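Local structure of secreted protein ASP-2 (Necator americanus, 1U53) at residues Lys115-Gly118 / Gln119-Leu123. The protein is a secreted pathogenesis-related-1 protein of the CAP superfamily and a hookworm vaccine antigen, whose precise molecular role is unsettled. Numbering follows the deposited sequence.
Sequences KGVG and QNLKL
Val117 and Leu121 meet through one methyl each, CG1 of Val117 lying 4.0 Å from CD2 of Leu121, and the two side chains cross at about a right angle. With CG1 anti to the backbone N (chi1 167°), this branch of the valine is the one that reaches the leucine. The same Leu121 CD2 also rests 3.6 Å from the carbonyl O of Gly118, so one methyl touches both a side chain and the backbone at the bend. No direct hydrogen bond joins 115-118 to 119-123; a water does so instead, donating to Val117 O and to Asn120 O, each at 2.7 Å. Beyond the bend, Asn120 OD1 accepts from Lys122 N at 3.0 Å, which closes an Asx turn. That bond is nearly straight at hydrogen (165°), although the donor sits 39° out of the amide carbonyl plane. Gly118 turns the chain with positive phi, a conformation readily adopted by glycine. Asp38 accepts from the backbone N of Val117 and of Gly118, and Lys177 NZ bonds Gln119 O. The bend lies in the CAP-domain surface loop joining helix 111-115 to helix 125-128, with Leu121 backbone-bonded to Ile174, and Leu123 to Gly171 and Lys172.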
loop_
_atom_site.group_PDB
_atom_site.type_symbol
_atom_site.label_atom_id
_atom_site.label_comp_id
_atom_site.label_asym_id
_atom_site.label_seq_id
_atom_site.Cartn_x
_atom_site.Cartn_y
_atom_site.Cartn_z
ATOM N N LYS A 115 -14.414 2.529 7.262
ATOM C CA LYS A 115 -14.141 3.107 8.579
ATOM C C LYS A 115 -14.115 4.635 8.560
ATOM O O LYS A 115 -14.405 5.261 9.596
ATOM C CB LYS A 115 -12.829 2.589 9.163
ATOM C CG LYS A 115 -12.792 1.022 9.199
ATOM C CD LYS A 115 -14.037 0.441 9.811
ATOM C CE LYS A 115 -13.785 -0.980 10.353
ATOM N NZ LYS A 115 -15.074 -1.634 10.776
ATOM N N GLY A 116 -13.710 5.254 7.439
ATOM C CA GLY A 116 -13.629 6.709 7.378
ATOM C C GLY A 116 -12.293 7.241 7.878
ATOM O O GLY A 116 -11.706 6.706 8.836
ATOM N N VAL A 117 -11.783 8.279 7.219
ATOM C CA VAL A 117 -10.580 8.931 7.693
ATOM C C VAL A 117 -10.896 10.397 8.015
ATOM O O VAL A 117 -10.655 10.865 9.142
ATOM C CB VAL A 117 -9.506 8.868 6.598
ATOM C CG1 VAL A 117 -8.356 9.798 6.912
ATOM C CG2 VAL A 117 -9.030 7.402 6.468
ATOM N N GLY A 118 -11.458 11.098 7.036
ATOM C CA GLY A 118 -11.783 12.531 7.245
ATOM C C GLY A 118 -10.810 13.482 6.612
ATOM O O GLY A 118 -9.849 13.063 5.928
ATOM N N GLN A 119 -11.034 14.785 6.822
ATOM C CA GLN A 119 -10.218 15.790 6.105
ATOM C C GLN A 119 -8.922 16.122 6.825
ATOM O O GLN A 119 -8.006 16.707 6.225
ATOM C CB GLN A 119 -11.015 17.080 5.918
ATOM C CG GLN A 119 -12.269 16.923 5.117
ATOM C CD GLN A 119 -12.016 16.264 3.795
ATOM O OE1 GLN A 119 -11.463 16.884 2.870
ATOM N NE2 GLN A 119 -12.402 14.983 3.685
ATOM N N ASN A 120 -8.801 15.746 8.102
ATOM C CA ASN A 120 -7.539 15.943 8.809
ATOM C C ASN A 120 -6.671 14.706 8.676
ATOM O O ASN A 120 -6.986 13.653 9.256
ATOM C CB ASN A 120 -7.756 16.186 10.316
ATOM C CG ASN A 120 -6.460 16.531 11.048
ATOM O OD1 ASN A 120 -5.358 16.385 10.515
ATOM N ND2 ASN A 120 -6.605 17.059 12.281
ATOM N N LEU A 121 -5.563 14.854 7.963
ATOM C CA LEU A 121 -4.756 13.682 7.596
ATOM C C LEU A 121 -3.622 13.408 8.542
ATOM O O LEU A 121 -2.762 12.547 8.273
ATOM C CB LEU A 121 -4.250 13.821 6.157
ATOM C CG LEU A 121 -5.354 14.018 5.133
ATOM C CD1 LEU A 121 -4.675 14.075 3.767
ATOM C CD2 LEU A 121 -6.371 12.861 5.199
ATOM N N LYS A 122 -3.603 14.124 9.669
ATOM C CA LYS A 122 -2.634 13.841 10.738
ATOM C C LYS A 122 -2.855 12.466 11.343
ATOM O O LYS A 122 -3.948 12.143 11.833
ATOM C CB LYS A 122 -2.767 14.892 11.850
ATOM C CG LYS A 122 -1.657 14.859 12.891
ATOM C CD LYS A 122 -1.923 15.927 13.948
ATOM C CE LYS A 122 -0.792 16.005 14.942
ATOM N NZ LYS A 122 -0.934 14.900 15.918
ATOM N N LEU A 123 -1.828 11.648 11.346
ATOM C CA LEU A 123 -2.016 10.320 11.888
ATOM C C LEU A 123 -2.005 10.311 13.420
ATOM O O LEU A 123 -0.966 10.049 14.017
ATOM C CB LEU A 123 -0.959 9.362 11.343
ATOM C CG LEU A 123 -1.288 7.916 11.729
ATOM C CD1 LEU A 123 -2.606 7.467 11.108
ATOM C CD2 LEU A 123 -0.156 6.971 11.327
HETATM O O HOH W 1 -9.608 13.258 9.802
#